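Local atomic coordinates of type IV pilus biogenesis factor PilY1 (Pseudomonas aeruginosa, PDB entry 3HX6), a protein that primes type IV pilus assembly, takes part in adhesion to host cells and, apparently through calcium binding and release, regulates pilus retraction and twitching motility. Residues 369-374 with 390-395; 336-339 with 343-346; 421-424 with 428-431; 385-390 with 430-435; 413-418 with 481-486. The protein carries 3 engineered substitutions. One frame throughout, in Å; residues are numbered along the deposited sequence.

How the interactions relate
From the N terminus, interaction 2 comes first, closing a short turn between strands 333-336 and 343-348. Interaction 1 follows, bringing 390-395 back to 369-374 after a 15-residue loop. Interaction 4 crosses it: the two share Gly390, 385-390 reaches forward to 430-435, and strand 433-437 lies between the two strands of interaction 1. Interaction 5 crosses interaction 4 in turn, joining 413-418 to 481-486. The small turn of interaction 3 lies within the span of interaction 5 and ends on the same stretch as interaction 4, sharing Lys430 and Gln431. Apart from the loop contact of interaction 3, all reach one mixed sheet; Trp422 packs interaction 3 against interactions 1 and 2.

Interaction 1 of 5, residues 369-374 with 390-395; sequences YGIWDQ and GNLQQQ
Ile371 and Leu392 face each other from strands 369-373 and 392-395, which run nearly antiparallel (162° between their directions) but approach no closer than 8.6 Å between axes, too far for direct backbone pairing. The link is made by side chains, and Leu392 carries it. Its CA-CB bond is directed at the other strand, and its isobutyl end forks round the tip of Ile371: Ile371 CD1 is 3.7 Å from Leu392 CD1 and 3.7 Å from Leu392 CD2. Ile371 CD1 can enter this fork because CG1 is set beside the backbone N and the next bond turns again (chi2 -61°), which brings the end of the chain nearer to Leu392 than its CB alone would suggest. The two side chains cross at about a right angle.

In the mixed sheet of the C-terminal beta-propeller domain of PilY1, strand 433-437 lies between the two strands, with backbone hydrogen bonds pairing Gly370 with Trp434 and Trp372 with Ser432 on one side. Leu392 and Ile371 therefore meet above an intervening strand, and both also touch Tyr316 of strand 307-317, which packs against this face.

Leu392 CD1 has a second neighbour two residues before Ile371. It lies near the plane of the Tyr369 ring, at the edge, with Tyr369 CD2 4.1 Å away, so the ring meets the methyl with its rim and not its face. At the far end of that ring, Tyr369 OH is hydrogen-bonded to Gln326 NE2 and Arg389 NH2.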
# COMPACT_ATOMS: atom_id res chain seq x y z
N TYR A 369 19.93 22.65 5.09
CA TYR A 369 20.72 22.98 3.92
C TYR A 369 20.49 22.03 2.76
O TYR A 369 20.19 20.85 2.95
CB TYR A 369 22.22 22.94 4.23
CG TYR A 369 22.70 23.94 5.25
CD1 TYR A 369 22.79 23.60 6.60
CD2 TYR A 369 23.06 25.23 4.87
CE1 TYR A 369 23.24 24.52 7.55
CE2 TYR A 369 23.51 26.16 5.81
CZ TYR A 369 23.60 25.80 7.14
OH TYR A 369 24.03 26.71 8.07
N GLY A 370 20.66 22.57 1.56
CA GLY A 370 20.55 21.79 0.34
C GLY A 370 21.80 22.16 -0.44
O GLY A 370 21.88 23.23 -1.02
N ILE A 371 22.80 21.27 -0.45
CA ILE A 371 24.06 21.53 -1.14
C ILE A 371 24.26 20.68 -2.39
O ILE A 371 24.09 19.46 -2.38
CB ILE A 371 25.26 21.27 -0.20
CG1 ILE A 371 25.14 22.14 1.05
CG2 ILE A 371 26.57 21.58 -0.94
CD1 ILE A 371 25.12 23.63 0.78
N TRP A 372 24.65 21.32 -3.48
CA TRP A 372 24.86 20.61 -4.73
C TRP A 372 26.19 19.88 -4.79
O TRP A 372 27.25 20.50 -4.74
CB TRP A 372 24.77 21.59 -5.90
CG TRP A 372 24.73 20.95 -7.26
CD1 TRP A 372 24.63 19.61 -7.54
CD2 TRP A 372 24.70 21.63 -8.52
NE1 TRP A 372 24.55 19.42 -8.90
CE2 TRP A 372 24.58 20.64 -9.52
CE3 TRP A 372 24.76 22.98 -8.89
CZ2 TRP A 372 24.52 20.96 -10.88
CZ3 TRP A 372 24.70 23.30 -10.25
CH2 TRP A 372 24.58 22.29 -11.23
N ASP A 373 26.14 18.55 -4.87
CA ASP A 373 27.36 17.75 -5.02
C ASP A 373 27.34 17.45 -6.52
O ASP A 373 26.52 16.67 -6.98
CB ASP A 373 27.26 16.44 -4.24
CG ASP A 373 28.53 15.61 -4.34
OD1 ASP A 373 29.40 15.96 -5.18
OD2 ASP A 373 28.67 14.62 -3.60
N GLN A 374 28.22 18.09 -7.28
CA GLN A 374 28.24 17.90 -8.73
C GLN A 374 29.15 16.78 -9.22
O GLN A 374 29.24 16.53 -10.43
CB GLN A 374 28.67 19.19 -9.43
CG GLN A 374 28.00 20.43 -8.90
CD GLN A 374 28.31 21.64 -9.77
OE1 GLN A 374 28.35 22.76 -9.29
NE2 GLN A 374 28.53 21.39 -11.05
N GLY A 390 26.45 32.43 1.36
CA GLY A 390 26.45 33.39 0.27
C GLY A 390 26.29 32.77 -1.11
O GLY A 390 25.80 33.41 -2.04
N ASN A 391 26.70 31.51 -1.24
CA ASN A 391 26.58 30.80 -2.52
C ASN A 391 25.25 30.08 -2.62
O ASN A 391 24.98 29.38 -3.60
CB ASN A 391 27.69 29.77 -2.66
CG ASN A 391 29.06 30.36 -2.38
OD1 ASN A 391 29.68 30.04 -1.36
ND2 ASN A 391 29.52 31.22 -3.27
N LEU A 392 24.41 30.24 -1.60
CA LEU A 392 23.12 29.55 -1.56
C LEU A 392 21.94 30.51 -1.57
O LEU A 392 22.08 31.68 -1.23
CB LEU A 392 23.05 28.69 -0.29
CG LEU A 392 24.28 27.84 0.04
CD1 LEU A 392 24.08 27.12 1.37
CD2 LEU A 392 24.54 26.83 -1.08
N GLN A 393 20.79 30.00 -1.97
CA GLN A 393 19.58 30.79 -2.00
C GLN A 393 18.87 30.62 -0.67
O GLN A 393 18.52 29.50 -0.28
CB GLN A 393 18.64 30.34 -3.11
CG GLN A 393 17.30 31.05 -3.08
CD GLN A 393 17.46 32.55 -3.12
OE1 GLN A 393 18.17 33.08 -3.97
NE2 GLN A 393 16.80 33.26 -2.21
N GLN A 394 18.68 31.72 0.03
CA GLN A 394 18.01 31.69 1.32
C GLN A 394 16.51 31.50 1.15
O GLN A 394 15.92 31.96 0.17
CB GLN A 394 18.27 33.01 2.06
CG GLN A 394 17.52 33.15 3.37
CD GLN A 394 17.67 34.55 3.96
OE1 GLN A 394 17.36 35.54 3.31
NE2 GLN A 394 18.16 34.63 5.19
N GLN A 395 15.91 30.78 2.09
CA GLN A 395 14.47 30.57 2.13
C GLN A 395 14.15 30.89 3.58
O GLN A 395 15.03 30.82 4.45
CB GLN A 395 14.10 29.11 1.82
CG GLN A 395 14.56 28.57 0.46
CD GLN A 395 13.83 29.19 -0.73
OE1 GLN A 395 14.19 28.93 -1.89
NE2 GLN A 395 12.81 30.00 -0.46

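Interaction 2 of 5, residues 336-339 with 343-346; sequences RHPT and YIVI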
# COMPACT_ATOMS: atom_id res chain seq x y z
N ARG A 336 18.29 13.82 -6.71
CA ARG A 336 18.99 14.10 -7.96
C ARG A 336 18.75 15.55 -8.36
O ARG A 336 17.62 16.04 -8.32
CB ARG A 336 18.49 13.18 -9.09
CG ARG A 336 19.38 13.22 -10.33
CD ARG A 336 18.76 12.50 -11.52
NE ARG A 336 18.66 11.05 -11.33
CZ ARG A 336 19.68 10.21 -11.42
NH1 ARG A 336 20.90 10.66 -11.68
NH2 ARG A 336 19.48 8.91 -11.24
N HIS A 337 19.81 16.25 -8.74
CA HIS A 337 19.67 17.64 -9.15
C HIS A 337 18.75 17.74 -10.38
O HIS A 337 18.71 16.83 -11.21
CB HIS A 337 21.05 18.21 -9.46
CG HIS A 337 21.06 19.70 -9.64
ND1 HIS A 337 20.70 20.31 -10.82
CD2 HIS A 337 21.38 20.69 -8.78
CE1 HIS A 337 20.80 21.62 -10.68
NE2 HIS A 337 21.21 21.88 -9.45
N PRO A 338 17.98 18.83 -10.49
CA PRO A 338 17.07 19.03 -11.63
C PRO A 338 17.72 18.88 -13.01
O PRO A 338 17.06 18.45 -13.95
CB PRO A 338 16.53 20.44 -11.40
CG PRO A 338 16.51 20.54 -9.91
CD PRO A 338 17.82 19.91 -9.50
N THR A 339 18.99 19.24 -13.12
CA THR A 339 19.71 19.14 -14.39
C THR A 339 20.19 17.72 -14.65
O THR A 339 20.73 17.43 -15.71
CB THR A 339 20.95 20.05 -14.42
OG1 THR A 339 21.84 19.68 -13.36
CG2 THR A 339 20.55 21.51 -14.25
N TYR A 343 23.94 15.59 -7.35
CA TYR A 343 22.82 15.49 -6.43
C TYR A 343 22.78 16.63 -5.43
O TYR A 343 23.80 17.24 -5.13
CB TYR A 343 22.90 14.18 -5.63
CG TYR A 343 22.45 12.95 -6.37
CD1 TYR A 343 23.28 12.33 -7.31
CD2 TYR A 343 21.20 12.39 -6.13
CE1 TYR A 343 22.87 11.18 -7.98
CE2 TYR A 343 20.78 11.24 -6.80
CZ TYR A 343 21.62 10.64 -7.72
OH TYR A 343 21.22 9.50 -8.38
N ILE A 344 21.59 16.90 -4.93
CA ILE A 344 21.43 17.93 -3.92
C ILE A 344 21.46 17.17 -2.61
O ILE A 344 20.64 16.29 -2.37
CB ILE A 344 20.08 18.68 -4.09
CG1 ILE A 344 20.09 19.44 -5.42
CG2 ILE A 344 19.86 19.64 -2.91
CD1 ILE A 344 18.78 20.12 -5.77
N VAL A 345 22.44 17.49 -1.77
CA VAL A 345 22.59 16.85 -0.47
C VAL A 345 21.85 17.69 0.56
O VAL A 345 22.21 18.84 0.80
CB VAL A 345 24.07 16.73 -0.09
CG1 VAL A 345 24.22 15.91 1.18
CG2 VAL A 345 24.84 16.08 -1.25
N ILE A 346 20.82 17.12 1.16
CA ILE A 346 20.03 17.84 2.15
C ILE A 346 20.35 17.39 3.57
O ILE A 346 20.36 16.20 3.86
CB ILE A 346 18.52 17.65 1.86
CG1 ILE A 346 18.22 18.07 0.42
CG2 ILE A 346 17.69 18.45 2.86
CD1 ILE A 346 16.80 17.80 -0.04
O HOH W 1 22.81 8.64 -10.23
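Arg336 starts with CG anti to its own N (chi1 -168°) and bends at chi3 (-68°), while Tyr343 holds its ring beside its backbone N (chi1 -78°), so that arginine chain and ring run past one another. Arg336 CG lies over one face of the phenol ring, offset toward the rim, and the backbone of the arginine presses on the ring as well, with Arg336 N 3.3 Å from Tyr343 CD2. The same two residues form an antiparallel, non-hydrogen-bonded pair in the hairpin of strands 333-336 and 343-348. The hairpin sits near the calcium-binding loop, the side chain of Tyr343 being about 10 Å from the bound calcium ion.

Beyond this pair, His337 CD2 meets Ile344 CG1 at 3.8 Å, and Pro338 CD abuts Ile344 CD1. The imidazole also stacks on Trp372.

Further out, Tyr343 OH stands above one face of the guanidinium, 3.4 Å from Arg336 NH2 but poorly angled for a hydrogen bond. Water 1 makes the link, accepting from Arg336 NH1 at 3.1 Å and lying 2.6 Å from Tyr343 OH in the plane of the ring. The direct contact of arginine and tyrosine is thus mainly van der Waals, and their polar ends communicate through the water.

Interaction 3 of 5, residues 421-424 with 428-431; sequences NWLN and STKQ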
# COMPACT_ATOMS: atom_id res chain seq x y z
N ASN A 421 19.11 29.88 -8.72
CA ASN A 421 19.73 30.03 -10.03
C ASN A 421 21.01 29.22 -10.03
O ASN A 421 22.06 29.69 -9.59
CB ASN A 421 20.04 31.50 -10.33
CG ASN A 421 20.43 31.73 -11.78
OD1 ASN A 421 20.95 32.79 -12.13
ND2 ASN A 421 20.18 30.74 -12.63
N TRP A 422 20.91 27.99 -10.51
CA TRP A 422 22.04 27.07 -10.52
C TRP A 422 23.20 27.42 -11.45
O TRP A 422 24.36 27.34 -11.05
CB TRP A 422 21.56 25.66 -10.85
CG TRP A 422 20.46 25.14 -9.97
CD1 TRP A 422 19.14 25.04 -10.29
CD2 TRP A 422 20.59 24.62 -8.64
NE1 TRP A 422 18.44 24.48 -9.25
CE2 TRP A 422 19.31 24.21 -8.22
CE3 TRP A 422 21.68 24.45 -7.77
CZ2 TRP A 422 19.07 23.64 -6.97
CZ3 TRP A 422 21.44 23.88 -6.51
CH2 TRP A 422 20.15 23.48 -6.13
N LEU A 423 22.89 27.78 -12.69
CA LEU A 423 23.94 28.08 -13.67
C LEU A 423 23.83 29.43 -14.35
O LEU A 423 22.73 29.95 -14.53
CB LEU A 423 23.95 27.01 -14.78
CG LEU A 423 24.19 25.52 -14.51
CD1 LEU A 423 25.47 25.35 -13.69
CD2 LEU A 423 23.00 24.93 -13.78
N ASN A 424 24.97 29.99 -14.74
CA ASN A 424 24.97 31.25 -15.48
C ASN A 424 24.76 30.83 -16.92
O ASN A 424 24.68 29.64 -17.21
CB ASN A 424 26.31 31.98 -15.36
CG ASN A 424 26.50 32.65 -14.02
OD1 ASN A 424 25.55 33.18 -13.43
ND2 ASN A 424 27.73 32.65 -13.52
N SER A 428 28.57 27.97 -16.11
CA SER A 428 29.30 27.92 -14.85
C SER A 428 28.31 27.98 -13.69
O SER A 428 27.24 28.58 -13.81
CB SER A 428 30.29 29.08 -14.74
OG SER A 428 29.62 30.32 -14.59
N THR A 429 28.68 27.37 -12.57
CA THR A 429 27.82 27.33 -11.39
C THR A 429 27.60 28.69 -10.73
O THR A 429 28.55 29.41 -10.44
CB THR A 429 28.41 26.39 -10.31
OG1 THR A 429 28.56 25.08 -10.87
CG2 THR A 429 27.49 26.32 -9.09
N LYS A 430 26.33 29.03 -10.49
CA LYS A 430 26.01 30.28 -9.82
C LYS A 430 25.71 29.95 -8.36
O LYS A 430 26.61 29.98 -7.52
CB LYS A 430 24.81 30.96 -10.48
CG LYS A 430 24.54 32.35 -9.92
CD LYS A 430 23.47 33.08 -10.71
CE LYS A 430 23.16 34.43 -10.07
NZ LYS A 430 22.69 34.29 -8.66
N GLN A 431 24.46 29.62 -8.04
CA GLN A 431 24.14 29.25 -6.67
C GLN A 431 24.36 27.74 -6.56
O GLN A 431 24.03 26.99 -7.47
CB GLN A 431 22.69 29.62 -6.33
CG GLN A 431 22.48 31.12 -6.13
CD GLN A 431 21.05 31.50 -5.85
OE1 GLN A 431 20.14 31.15 -6.61
NE2 GLN A 431 20.82 32.22 -4.76
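Asn421 and Gln431 hold each other by two hydrogen bonds, one of which depends on a side chain. Gln431 CG stands beside its backbone N, and the chain beyond runs out extended, which brings OE1 to the backbone N of Asn421; Asn421 N donates to Gln431 OE1 at 2.7 Å, nearly straight and in the carbonyl plane of the amide. In return Gln431 N gives its hydrogen to Asn421 O at 2.9 Å. The other end of the amide is used too, Gln431 NE2 binding Gln393 OE1.

Lys430 has CG anti to its own N (chi1 -173°) and stays extended until a bend at chi4. Its methylenes thus cross the side chains of Asn421 and Asn424 at about right angles. Asn421 places its CG opposite its backbone N (chi1 -169°), which sets OD1 against these methylenes, with Lys430 CD lying tightly at 2.9 Å from Asn421 OD1 and 3.4 Å from Asn424 OD1. At the backbone, Lys430 N donates to Trp422 O at 2.7 Å and Asn424 N to Ser428 O at 2.8 Å. Between these bonds Leu423 and Thr429 form a single backbone bridge, and Leu423 CD1 lies against Thr429 CA.

Trp422 turns its CB away from 428-431, although CE3 still comes 3.5 Å from Gln431 O. Its indole packs edge-to-face with both His337 and Trp372. The contact is a surface turn in the loop that joins strand 408-415 to strand 433-437, held by Trp372 and the Thr429 OG1 to Gln374 OE1 hydrogen bond at the end of strand 367-373, and by His337 of the loop after strand 333-336.

Interaction 4 of 5, residues 385-390 with 430-435; sequences PRLTRG and KQSGWY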
# COMPACT_ATOMS: atom_id res chain seq x y z
N PRO A 385 34.04 22.42 -4.36
CA PRO A 385 33.89 23.85 -4.10
C PRO A 385 33.68 24.15 -2.62
O PRO A 385 32.97 23.41 -1.92
CB PRO A 385 32.68 24.23 -4.94
CG PRO A 385 32.79 23.28 -6.12
CD PRO A 385 33.12 21.98 -5.42
N ARG A 386 34.30 25.22 -2.13
CA ARG A 386 34.13 25.60 -0.74
C ARG A 386 32.99 26.61 -0.76
O ARG A 386 33.12 27.68 -1.35
CB ARG A 386 35.40 26.24 -0.19
CG ARG A 386 35.35 26.44 1.32
CD ARG A 386 36.48 27.32 1.79
NE ARG A 386 36.39 27.56 3.22
CZ ARG A 386 37.20 28.37 3.89
NH1 ARG A 386 38.16 29.03 3.26
NH2 ARG A 386 37.04 28.52 5.20
N LEU A 387 31.87 26.26 -0.12
CA LEU A 387 30.71 27.12 -0.12
C LEU A 387 30.35 27.71 1.23
O LEU A 387 30.74 27.20 2.29
CB LEU A 387 29.48 26.37 -0.65
CG LEU A 387 29.51 25.76 -2.05
CD1 LEU A 387 29.80 26.84 -3.08
CD2 LEU A 387 30.57 24.68 -2.12
N THR A 388 29.57 28.78 1.16
CA THR A 388 29.10 29.51 2.32
C THR A 388 27.64 29.84 2.02
O THR A 388 27.18 29.63 0.90
CB THR A 388 29.93 30.82 2.50
OG1 THR A 388 31.14 30.53 3.23
CG2 THR A 388 29.15 31.88 3.22
N ARG A 389 26.90 30.33 3.00
CA ARG A 389 25.51 30.70 2.79
C ARG A 389 25.39 31.65 1.60
O ARG A 389 24.36 31.69 0.93
CB ARG A 389 24.94 31.37 4.04
CG ARG A 389 24.85 30.46 5.24
CD ARG A 389 24.37 31.22 6.46
NE ARG A 389 23.95 30.29 7.50
CZ ARG A 389 22.79 30.36 8.13
NH1 ARG A 389 21.92 31.32 7.83
NH2 ARG A 389 22.48 29.44 9.03
N GLY A 390 26.45 32.43 1.36
CA GLY A 390 26.45 33.39 0.27
C GLY A 390 26.29 32.77 -1.11
O GLY A 390 25.80 33.41 -2.04
N LYS A 430 26.33 29.03 -10.49
CA LYS A 430 26.01 30.28 -9.82
C LYS A 430 25.71 29.95 -8.36
O LYS A 430 26.61 29.98 -7.52
CB LYS A 430 24.81 30.96 -10.48
CG LYS A 430 24.54 32.35 -9.92
CD LYS A 430 23.47 33.08 -10.71
CE LYS A 430 23.16 34.43 -10.07
NZ LYS A 430 22.69 34.29 -8.66
N GLN A 431 24.46 29.62 -8.04
CA GLN A 431 24.14 29.25 -6.67
C GLN A 431 24.36 27.74 -6.56
O GLN A 431 24.03 26.99 -7.47
CB GLN A 431 22.69 29.62 -6.33
CG GLN A 431 22.48 31.12 -6.13
CD GLN A 431 21.05 31.50 -5.85
OE1 GLN A 431 20.14 31.15 -6.61
NE2 GLN A 431 20.82 32.22 -4.76
N SER A 432 24.94 27.29 -5.45
CA SER A 432 25.19 25.87 -5.30
C SER A 432 24.20 25.19 -4.37
O SER A 432 24.39 24.03 -3.99
CB SER A 432 26.61 25.63 -4.80
OG SER A 432 27.54 25.97 -5.81
N GLY A 433 23.14 25.90 -4.01
CA GLY A 433 22.16 25.30 -3.14
C GLY A 433 21.25 26.29 -2.45
O GLY A 433 20.98 27.39 -2.95
N TRP A 434 20.80 25.90 -1.27
CA TRP A 434 19.89 26.71 -0.50
C TRP A 434 20.00 26.41 0.98
O TRP A 434 20.65 25.45 1.38
CB TRP A 434 18.45 26.45 -0.96
CG TRP A 434 18.07 24.97 -1.01
CD1 TRP A 434 18.01 24.17 -2.12
CD2 TRP A 434 17.63 24.15 0.09
NE1 TRP A 434 17.55 22.91 -1.79
CE2 TRP A 434 17.31 22.87 -0.44
CE3 TRP A 434 17.47 24.37 1.47
CZ2 TRP A 434 16.84 21.83 0.36
CZ3 TRP A 434 17.00 23.32 2.27
CH2 TRP A 434 16.69 22.07 1.71
N TYR A 435 19.37 27.24 1.80
CA TYR A 435 19.35 27.03 3.24
C TYR A 435 18.08 27.63 3.80
O TYR A 435 17.48 28.52 3.21
CB TYR A 435 20.59 27.63 3.92
CG TYR A 435 20.64 29.15 3.97
CD1 TYR A 435 21.24 29.88 2.95
CD2 TYR A 435 20.13 29.85 5.07
CE1 TYR A 435 21.34 31.27 3.02
CE2 TYR A 435 20.22 31.24 5.15
CZ TYR A 435 20.83 31.94 4.12
OH TYR A 435 20.92 33.31 4.20
O HOH W 2 21.98 33.93 6.69
O HOH W 3 23.39 33.30 -3.24
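Arg389 lies across the face of the Tyr435 ring, a CH-pi contact that, within the beta-propeller fold, joins the loop following strand 367-373 to strand 433-437. Arg389 CG stands almost exactly above the ring, 4.3 Å from the Tyr435 centroid and 12° off the normal. The two side chains cross at about a right angle. The arginine runs extended from CG to NE, so its near part covers the CE1 edge through CB while its head passes toward the opposite, CE2 edge, still on the same face, where Arg389 NH1 approaches Tyr435 CE2 to 3.2 Å. There the guanidinium is tilted by 50° against the ring and does not lie flat on it. Tyr435 offers this face because its CG stands between the backbone N and the carbonyl carbon, which turns the ring to the loop.

The charged head is held from several directions. Its main partner is Asp437, in a salt bridge through NH2, which also bonds Tyr369 OH, and NE donates to Val319 O. A smaller contact lies just before strand 433-437, where Leu387 CD1 rests 3.6 Å from Ser432 OG, both side chains leaving their backbones toward one another. Water 3 links the backbone O of Gly390, to which it donates, to the side-chain NE2 of Gln431. Water 2 spans the main pair, accepting from Arg389 NH1 at 2.8 Å and lying 2.8 Å from Tyr435 OH.

Interaction 5 of 5, residues 413-418 with 481-486; sequences RIASQN and YGLDPY
Arg413 brings the edge of its guanidinium to the hydroxyl end of Tyr481. CG is set beside the backbone N (chi1 -78°), and from there to NE the chain is straight, so the extended chain sets NH1 at the hydroxyl. Arg413 NH1 donates to Tyr481 OH over 2.7 Å; the oxygen lies near the guanidinium plane, but the bond is bent, with 139° at the hydrogen. NH1 in turn lies near the plane of the ring, beyond its rim, so the two flat groups meet edge to edge, their planes 39° apart, and do not stack. Arg413 CD also comes within 3.6 Å of Tyr481 OH.

Both polar ends are shared with one carboxylate: Glu447 forms a salt bridge with Arg413 NH1 through OE1 and a hydrogen bond with Tyr481 OH through OE2. This closes a triangle of arginine, tyrosine and glutamate inside the protein, which should favour the charged forms of Arg413 and Glu447. Gln400 takes the NE hydrogen, and Trp479 adds a cation-pi contact.

Two residues further on, Ala415 CB meets Leu483 CD2 at 4.2 Å, a light apolar touch.

Strands 408-415 and 477-483 belong to the large mixed sheet that also includes strands 367-373 and 433-437. They run parallel to each other, with strand 521-524 between them and antiparallel to both; the side chains of Arg413 and Tyr481 therefore reach across this middle strand, while strand 392-405 flanks Arg413's strand on its other side.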
# COMPACT_ATOMS: atom_id res chain seq x y z
N ARG A 413 2.76 26.48 9.17
CA ARG A 413 3.78 27.45 8.83
C ARG A 413 3.88 27.49 7.32
O ARG A 413 3.66 26.49 6.64
CB ARG A 413 5.12 27.06 9.45
CG ARG A 413 5.20 27.38 10.93
CD ARG A 413 6.54 26.99 11.54
NE ARG A 413 6.59 27.32 12.96
CZ ARG A 413 7.58 26.98 13.78
NH1 ARG A 413 8.61 26.28 13.31
NH2 ARG A 413 7.54 27.34 15.05
N ILE A 414 4.16 28.68 6.80
CA ILE A 414 4.31 28.86 5.37
C ILE A 414 5.74 29.29 5.11
O ILE A 414 6.28 30.14 5.81
CB ILE A 414 3.34 29.95 4.81
CG1 ILE A 414 1.90 29.43 4.87
CG2 ILE A 414 3.71 30.31 3.38
CD1 ILE A 414 1.11 30.04 5.99
N ALA A 415 6.35 28.69 4.10
CA ALA A 415 7.72 28.99 3.75
C ALA A 415 7.75 29.83 2.48
O ALA A 415 6.79 29.83 1.71
CB ALA A 415 8.50 27.69 3.53
N SER A 416 8.85 30.53 2.27
CA SER A 416 9.05 31.35 1.08
C SER A 416 9.21 30.40 -0.09
O SER A 416 9.31 29.18 0.09
CB SER A 416 10.31 32.20 1.23
OG SER A 416 11.45 31.39 1.50
N GLN A 417 9.24 30.95 -1.30
CA GLN A 417 9.38 30.14 -2.50
C GLN A 417 10.33 30.82 -3.49
O GLN A 417 10.00 31.06 -4.64
CB GLN A 417 8.01 29.94 -3.15
CG GLN A 417 7.98 28.98 -4.32
CD GLN A 417 6.57 28.73 -4.81
OE1 GLN A 417 6.03 27.63 -4.69
NE2 GLN A 417 5.96 29.76 -5.37
N ASN A 418 11.53 31.13 -3.01
CA ASN A 418 12.53 31.80 -3.82
C ASN A 418 13.19 30.79 -4.75
O ASN A 418 13.53 29.68 -4.35
CB ASN A 418 13.58 32.43 -2.92
CG ASN A 418 12.97 33.32 -1.86
OD1 ASN A 418 13.41 33.33 -0.71
ND2 ASN A 418 11.94 34.06 -2.25
N TYR A 481 7.59 19.10 8.23
CA TYR A 481 7.66 19.93 7.03
C TYR A 481 7.71 19.12 5.75
O TYR A 481 8.22 18.00 5.73
CB TYR A 481 8.91 20.83 7.06
CG TYR A 481 8.98 21.83 8.20
CD1 TYR A 481 9.64 21.52 9.39
CD2 TYR A 481 8.42 23.10 8.07
CE1 TYR A 481 9.75 22.45 10.42
CE2 TYR A 481 8.52 24.05 9.09
CZ TYR A 481 9.19 23.71 10.27
OH TYR A 481 9.29 24.64 11.28
N GLY A 482 7.19 19.70 4.68
CA GLY A 482 7.22 19.09 3.37
C GLY A 482 7.74 20.22 2.50
O GLY A 482 7.01 21.18 2.23
N LEU A 483 9.00 20.13 2.08
CA LEU A 483 9.58 21.20 1.28
C LEU A 483 10.05 20.75 -0.10
O LEU A 483 10.21 19.56 -0.36
CB LEU A 483 10.78 21.83 2.03
CG LEU A 483 10.48 22.44 3.40
CD1 LEU A 483 11.78 22.76 4.12
CD2 LEU A 483 9.63 23.69 3.24
N ASP A 484 10.27 21.73 -0.98
CA ASP A 484 10.76 21.46 -2.32
C ASP A 484 12.26 21.20 -2.16
O ASP A 484 13.01 22.10 -1.78
CB ASP A 484 10.52 22.66 -3.23
CG ASP A 484 11.20 22.54 -4.58
OD1 ASP A 484 11.60 21.42 -4.97
OD2 ASP A 484 11.32 23.58 -5.26
N PRO A 485 12.71 19.97 -2.43
CA PRO A 485 14.13 19.65 -2.30
C PRO A 485 15.04 20.46 -3.21
O PRO A 485 16.22 20.64 -2.91
CB PRO A 485 14.18 18.16 -2.61
CG PRO A 485 13.06 17.99 -3.60
CD PRO A 485 11.96 18.82 -2.98
N TYR A 486 14.50 20.94 -4.33
CA TYR A 486 15.26 21.70 -5.31
C TYR A 486 15.47 23.16 -4.92
O TYR A 486 16.29 23.84 -5.53
CB TYR A 486 14.54 21.68 -6.66
CG TYR A 486 14.15 20.29 -7.13
CD1 TYR A 486 12.88 20.04 -7.64
CD2 TYR A 486 15.07 19.24 -7.09
CE1 TYR A 486 12.52 18.78 -8.09
CE2 TYR A 486 14.72 17.97 -7.54
CZ TYR A 486 13.45 17.74 -8.04
OH TYR A 486 13.12 16.49 -8.51